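Local coordinates for aspartate aminotransferase, mitochondrial (Trypanosoma brucei brucei, PDB 4W5K), which probably transfers the amino group of L-aspartate to 2-oxoglutarate, working as a homodimer with pyridoxal 5'-phosphate as cofactor, at residues 31-41 / 377-387. The protein carries 1 engineered substitution. Sequence-based numbering, arbitrary orientation.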
ATOM      1  N   VAL A  31     -18.072 -25.549  10.452  1.00 45.85           N
ATOM      2  CA  VAL A  31     -16.671 -25.240  10.708  1.00 41.74           C
ATOM      3  C   VAL A  31     -16.028 -24.639   9.455  1.00 41.31           C
ATOM      4  O   VAL A  31     -16.185 -25.167   8.351  1.00 43.21           O
ATOM      5  CB  VAL A  31     -15.866 -26.500  11.139  1.00 39.04           C
ATOM      6  CG1 VAL A  31     -14.412 -26.132  11.424  1.00 40.94           C
ATOM      7  CG2 VAL A  31     -16.508 -27.178  12.358  1.00 42.92           C
ATOM      8  N   ASN A  32     -15.319 -23.528   9.622  1.00 38.27           N
ATOM      9  CA  ASN A  32     -14.662 -22.880   8.494  1.00 38.55           C
ATOM     10  C   ASN A  32     -13.183 -23.213   8.467  1.00 34.90           C
ATOM     11  O   ASN A  32     -12.397 -22.668   9.242  1.00 33.06           O
ATOM     12  CB  ASN A  32     -14.865 -21.354   8.549  1.00 36.27           C
ATOM     13  CG  ASN A  32     -14.375 -20.645   7.293  1.00 39.37           C
ATOM     14  OD1 ASN A  32     -13.858 -21.270   6.367  1.00 36.08           O
ATOM     15  ND2 ASN A  32     -14.556 -19.319   7.249  1.00 40.87           N
ATOM     16  N   LEU A  33     -12.803 -24.122   7.572  1.00 35.00           N
ATOM     17  CA  LEU A  33     -11.407 -24.503   7.432  1.00 30.75           C
ATOM     18  C   LEU A  33     -10.828 -23.898   6.154  1.00 32.49           C
ATOM     19  O   LEU A  33      -9.960 -24.486   5.504  1.00 29.22           O
ATOM     20  CB  LEU A  33     -11.261 -26.027   7.433  1.00 29.36           C
ATOM     21  CG  LEU A  33     -11.755 -26.728   8.707  1.00 31.97           C
ATOM     22  CD1 LEU A  33     -11.478 -28.225   8.615  1.00 32.19           C
ATOM     23  CD2 LEU A  33     -11.069 -26.147   9.935  1.00 29.58           C
ATOM     24  N   SER A  34     -11.307 -22.704   5.803  1.00 29.59           N
ATOM     25  CA  SER A  34     -10.855 -22.054   4.582  1.00 30.16           C
ATOM     26  C   SER A  34     -10.183 -20.724   4.883  1.00 34.03           C
ATOM     27  O   SER A  34      -9.746 -20.019   3.972  1.00 37.14           O
ATOM     28  CB  SER A  34     -12.027 -21.839   3.629  1.00 35.48           C
ATOM     29  OG  SER A  34     -12.835 -20.752   4.060  1.00 40.78           O
ATOM     30  N   ILE A  35     -10.088 -20.391   6.166  1.00 29.22           N
ATOM     31  CA  ILE A  35      -9.588 -19.084   6.577  1.00 35.07           C
ATOM     32  C   ILE A  35      -8.101 -18.918   6.304  1.00 35.35           C
ATOM     33  O   ILE A  35      -7.365 -19.886   6.172  1.00 38.27           O
ATOM     34  CB  ILE A  35      -9.856 -18.823   8.073  1.00 38.22           C
ATOM     35  CG1 ILE A  35      -9.106 -19.831   8.940  1.00 38.84           C
ATOM     36  CG2 ILE A  35     -11.343 -18.910   8.371  1.00 42.81           C
ATOM     37  CD1 ILE A  35      -9.089 -19.444  10.398  1.00 42.41           C
ATOM     38  N   GLY A  36      -7.663 -17.672   6.203  1.00 31.54           N
ATOM     39  CA  GLY A  36      -6.289 -17.393   5.841  1.00 31.46           C
ATOM     40  C   GLY A  36      -5.470 -16.803   6.971  1.00 35.14           C
ATOM     41  O   GLY A  36      -4.308 -16.464   6.771  1.00 38.47           O
ATOM     42  N   VAL A  37      -6.065 -16.693   8.162  1.00 30.31           N
ATOM     43  CA  VAL A  37      -5.417 -16.006   9.278  1.00 23.98           C
ATOM     44  C   VAL A  37      -5.430 -16.852  10.562  1.00 24.20           C
ATOM     45  O   VAL A  37      -6.221 -17.795  10.699  1.00 26.75           O
ATOM     46  CB  VAL A  37      -6.093 -14.633   9.577  1.00 33.74           C
ATOM     47  CG1 VAL A  37      -5.786 -13.630   8.467  1.00 34.30           C
ATOM     48  CG2 VAL A  37      -7.590 -14.782   9.729  1.00 34.89           C
ATOM     49  N   TYR A  38      -4.547 -16.522  11.501  1.00 20.17           N
ATOM     50  CA  TYR A  38      -4.517 -17.252  12.768  1.00 19.28           C
ATOM     51  C   TYR A  38      -5.774 -16.989  13.604  1.00 22.31           C
ATOM     52  O   TYR A  38      -6.369 -15.896  13.561  1.00 23.54           O
ATOM     53  CB  TYR A  38      -3.260 -16.878  13.588  1.00 20.82           C
ATOM     54  CG  TYR A  38      -3.133 -17.684  14.878  1.00 22.24           C
ATOM     55  CD1 TYR A  38      -2.726 -19.025  14.843  1.00 24.69           C
ATOM     56  CD2 TYR A  38      -3.416 -17.116  16.112  1.00 21.87           C
ATOM     57  CE1 TYR A  38      -2.633 -19.776  16.019  1.00 24.41           C
ATOM     58  CE2 TYR A  38      -3.314 -17.861  17.299  1.00 25.95           C
ATOM     59  CZ  TYR A  38      -2.917 -19.187  17.236  1.00 27.75           C
ATOM     60  OH  TYR A  38      -2.833 -19.923  18.409  1.00 25.32           O
ATOM     61  N   ARG A  39      -6.153 -18.001  14.380  1.00 25.43           N
ATOM     62  CA  ARG A  39      -7.207 -17.908  15.394  1.00 25.50           C
ATOM     63  C   ARG A  39      -6.714 -18.614  16.663  1.00 25.97           C
ATOM     64  O   ARG A  39      -5.936 -19.559  16.561  1.00 26.80           O
ATOM     65  CB  ARG A  39      -8.500 -18.582  14.915  1.00 26.78           C
ATOM     66  CG  ARG A  39      -9.163 -17.891  13.750  1.00 26.71           C
ATOM     67  CD  ARG A  39      -9.802 -16.631  14.255  1.00 28.22           C
ATOM     68  NE  ARG A  39     -10.583 -15.904  13.263  1.00 33.42           N
ATOM     69  CZ  ARG A  39     -10.147 -14.834  12.594  1.00 32.43           C
ATOM     70  NH1 ARG A  39      -8.918 -14.373  12.781  1.00 27.50           N
ATOM     71  NH2 ARG A  39     -10.958 -14.219  11.750  1.00 33.63           N
ATOM     72  N   ASP A  40      -7.140 -18.151  17.835  1.00 26.00           N
ATOM     73  CA  ASP A  40      -6.797 -18.838  19.091  1.00 25.14           C
ATOM     74  C   ASP A  40      -7.721 -20.031  19.275  1.00 32.06           C
ATOM     75  O   ASP A  40      -8.538 -20.319  18.401  1.00 32.44           O
ATOM     76  CB  ASP A  40      -6.849 -17.866  20.292  1.00 27.89           C
ATOM     77  CG  ASP A  40      -8.237 -17.316  20.582  1.00 30.21           C
ATOM     78  OD1 ASP A  40      -9.253 -17.845  20.088  1.00 32.15           O
ATOM     79  OD2 ASP A  40      -8.310 -16.311  21.326  1.00 35.06           O
ATOM     80  N   ASP A  41      -7.593 -20.728  20.406  1.00 33.77           N
ATOM     81  CA  ASP A  41      -8.418 -21.905  20.687  1.00 32.54           C
ATOM     82  C   ASP A  41      -9.916 -21.631  20.836  1.00 33.84           C
ATOM     83  O   ASP A  41     -10.719 -22.562  20.794  1.00 34.64           O
ATOM     84  CB  ASP A  41      -7.920 -22.592  21.958  1.00 34.03           C
ATOM     85  CG  ASP A  41      -8.483 -23.991  22.119  1.00 36.30           C
ATOM     86  OD1 ASP A  41      -8.250 -24.831  21.222  1.00 37.55           O
ATOM     87  OD2 ASP A  41      -9.185 -24.230  23.133  1.00 38.22           O
ATOM     88  N   SER A 377      -5.784 -23.479  11.509  1.00 30.08           N
ATOM     89  CA  SER A 377      -6.092 -22.444  12.497  1.00 31.41           C
ATOM     90  C   SER A 377      -7.585 -22.422  12.853  1.00 32.64           C
ATOM     91  O   SER A 377      -7.981 -21.941  13.919  1.00 33.74           O
ATOM     92  CB  SER A 377      -5.645 -21.074  11.979  1.00 36.23           C
ATOM     93  OG  SER A 377      -6.141 -20.849  10.675  1.00 39.88           O
ATOM     94  N   GLY A 378      -8.424 -22.958  11.970  1.00 35.54           N
ATOM     95  CA  GLY A 378      -9.854 -23.014  12.238  1.00 34.25           C
ATOM     96  C   GLY A 378     -10.227 -24.210  13.117  1.00 32.41           C
ATOM     97  O   GLY A 378     -11.363 -24.308  13.606  1.00 35.65           O
ATOM     98  N   LEU A 379      -9.267 -25.109  13.317  1.00 31.40           N
ATOM     99  CA  LEU A 379      -9.424 -26.254  14.219  1.00 34.66           C
ATOM    100  C   LEU A 379      -9.075 -25.856  15.648  1.00 35.68           C
ATOM    101  O   LEU A 379      -8.115 -25.114  15.871  1.00 35.48           O
ATOM    102  CB  LEU A 379      -8.530 -27.430  13.790  1.00 29.59           C
ATOM    103  CG  LEU A 379      -8.928 -28.332  12.626  1.00 33.70           C
ATOM    104  CD1 LEU A 379      -7.881 -29.422  12.404  1.00 34.24           C
ATOM    105  CD2 LEU A 379     -10.297 -28.949  12.836  1.00 33.58           C
ATOM    106  N   ASN A 380      -9.828 -26.371  16.618  1.00 35.79           N
ATOM    107  CA  ASN A 380      -9.521 -26.100  18.011  1.00 32.69           C
ATOM    108  C   ASN A 380     -10.079 -27.181  18.932  1.00 34.10           C
ATOM    109  O   ASN A 380     -10.621 -28.187  18.474  1.00 35.69           O
ATOM    110  CB  ASN A 380     -10.061 -24.733  18.427  1.00 35.50           C
ATOM    111  CG  ASN A 380     -11.517 -24.568  18.083  1.00 40.35           C
ATOM    112  OD1 ASN A 380     -12.376 -25.313  18.576  1.00 41.56           O
ATOM    113  ND2 ASN A 380     -11.812 -23.593  17.224  1.00 37.62           N
ATOM    114  N   SER A 381      -9.944 -26.957  20.229  1.00 39.66           N
ATOM    115  CA  SER A 381     -10.412 -27.934  21.209  1.00 38.76           C
ATOM    116  C   SER A 381     -11.909 -28.218  21.089  1.00 42.03           C
ATOM    117  O   SER A 381     -12.351 -29.326  21.408  1.00 45.17           O
ATOM    118  CB  SER A 381     -10.077 -27.458  22.624  1.00 41.25           C
ATOM    119  OG  SER A 381     -10.826 -26.317  22.995  1.00 44.41           O
ATOM    120  N   THR A 382     -12.703 -27.243  20.640  1.00 42.06           N
ATOM    121  CA  THR A 382     -14.157 -27.435  20.641  1.00 45.18           C
ATOM    122  C   THR A 382     -14.713 -28.061  19.360  1.00 46.19           C
ATOM    123  O   THR A 382     -15.883 -28.427  19.319  1.00 49.75           O
ATOM    124  CB  THR A 382     -14.920 -26.103  20.883  1.00 52.73           C
ATOM    125  OG1 THR A 382     -14.892 -25.296  19.702  1.00 47.19           O
ATOM    126  CG2 THR A 382     -14.306 -25.328  22.038  1.00 54.68           C
ATOM    127  N   ASN A 383     -13.899 -28.201  18.316  1.00 42.13           N
ATOM    128  CA  ASN A 383     -14.426 -28.783  17.086  1.00 39.78           C
ATOM    129  C   ASN A 383     -13.583 -29.913  16.489  1.00 41.19           C
ATOM    130  O   ASN A 383     -13.978 -30.511  15.490  1.00 42.16           O
ATOM    131  CB  ASN A 383     -14.640 -27.695  16.022  1.00 44.12           C
ATOM    132  CG  ASN A 383     -13.347 -26.976  15.613  1.00 42.68           C
ATOM    133  OD1 ASN A 383     -12.236 -27.517  15.725  1.00 40.87           O
ATOM    134  ND2 ASN A 383     -13.499 -25.752  15.108  1.00 40.20           N
ATOM    135  N   VAL A 384     -12.428 -30.197  17.083  1.00 38.64           N
ATOM    136  CA  VAL A 384     -11.502 -31.137  16.459  1.00 38.19           C
ATOM    137  C   VAL A 384     -12.076 -32.553  16.492  1.00 38.53           C
ATOM    138  O   VAL A 384     -11.833 -33.354  15.590  1.00 39.15           O
ATOM    139  CB  VAL A 384     -10.098 -31.090  17.121  1.00 37.08           C
ATOM    140  CG1 VAL A 384     -10.127 -31.623  18.534  1.00 40.34           C
ATOM    141  CG2 VAL A 384      -9.068 -31.850  16.268  1.00 33.24           C
ATOM    142  N   GLU A 385     -12.884 -32.859  17.498  1.00 42.20           N
ATOM    143  CA  GLU A 385     -13.474 -34.185  17.566  1.00 41.85           C
ATOM    144  C   GLU A 385     -14.515 -34.378  16.466  1.00 42.92           C
ATOM    145  O   GLU A 385     -14.546 -35.426  15.814  1.00 43.19           O
ATOM    146  CB  GLU A 385     -14.076 -34.425  18.947  1.00 45.41           C
ATOM    147  CG  GLU A 385     -13.009 -34.703  20.006  1.00 47.29           C
ATOM    148  CD  GLU A 385     -13.505 -34.504  21.427  1.00 53.26           C
ATOM    149  OE1 GLU A 385     -14.053 -33.421  21.735  1.00 50.56           O
ATOM    150  OE2 GLU A 385     -13.344 -35.439  22.240  1.00 57.46           O
ATOM    151  N   TYR A 386     -15.334 -33.356  16.243  1.00 44.53           N
ATOM    152  CA  TYR A 386     -16.390 -33.378  15.228  1.00 46.31           C
ATOM    153  C   TYR A 386     -15.794 -33.499  13.824  1.00 45.81           C
ATOM    154  O   TYR A 386     -16.265 -34.284  12.992  1.00 41.94           O
ATOM    155  CB  TYR A 386     -17.259 -32.114  15.340  1.00 48.84           C
ATOM    156  CG  TYR A 386     -18.270 -31.926  14.220  1.00 50.00           C
ATOM    157  CD1 TYR A 386     -19.435 -32.682  14.177  1.00 53.29           C
ATOM    158  CD2 TYR A 386     -18.063 -30.983  13.216  1.00 47.27           C
ATOM    159  CE1 TYR A 386     -20.361 -32.511  13.161  1.00 54.38           C
ATOM    160  CE2 TYR A 386     -18.983 -30.812  12.193  1.00 48.82           C
ATOM    161  CZ  TYR A 386     -20.132 -31.580  12.174  1.00 54.73           C
ATOM    162  OH  TYR A 386     -21.060 -31.413  11.164  1.00 56.31           O
ATOM    163  N   VAL A 387     -14.757 -32.712  13.568  1.00 41.64           N
ATOM    164  CA  VAL A 387     -14.127 -32.700  12.260  1.00 37.67           C
ATOM    165  C   VAL A 387     -13.447 -34.035  11.980  1.00 37.16           C
ATOM    166  O   VAL A 387     -13.533 -34.546  10.867  1.00 41.59           O
ATOM    167  CB  VAL A 387     -13.115 -31.564  12.139  1.00 34.83           C
ATOM    168  CG1 VAL A 387     -12.276 -31.731  10.881  1.00 34.35           C
ATOM    169  CG2 VAL A 387     -13.850 -30.222  12.121  1.00 35.99           C
TER
HETATM  170  O   HOH W   1      -9.776 -21.888  16.160  1.00 31.72           O
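Ser377 meets the loop after strand 31-32 through its hydroxyl: OG, set between the backbone N and the carbonyl carbon (chi1 51°), gives a hydrogen bond of 3.1 Å to Val37 O, arriving from above the carbonyl plane. Ile35 CD1 lies against the same OG at 3.3 Å. Arg39 rests CB on Ser377 O, while its guanidinium leads away to a salt bridge with Asp61 of the second subunit; the nearby Val37 side chain is about 7 Å from the cofactor. At Gly378 the chains are close, CA 3.9 Å from Asn32 O, and Leu33 CD2 packs on Gly378 C and on Leu379 CG. One water donates to Asp40 O and Ser377 O and accepts from Asn380 ND2, joining the segments. Asn380 CB lies 3.3 Å from Asp41 O, and its OD1 accepts from Thr382 OG1 and, closing an Asx turn, Thr382 N. Ser381 N donates to Asp41 OD1 (2.9 Å, 163°) and Ser381 OG to OD2 (2.7 Å), both on syn sides, which fixes the carboxylate's rotation. Asn383 precedes helix 384-395 but bonds back into the turn, ND2 to Gly378 O and OD1 from Asn380 N; it also packs on Val31, ND2 against CG1 and CB against CG2. Val31 CG2 reaches Val387 CG2 at 4.0 Å and the Tyr386 ring obliquely. Hydroxyls, an N-H and one water thus satisfy backbone oxygens and the Asp41 carboxylate, while Val31 and Leu33 bury methyls against Leu379 and Val387.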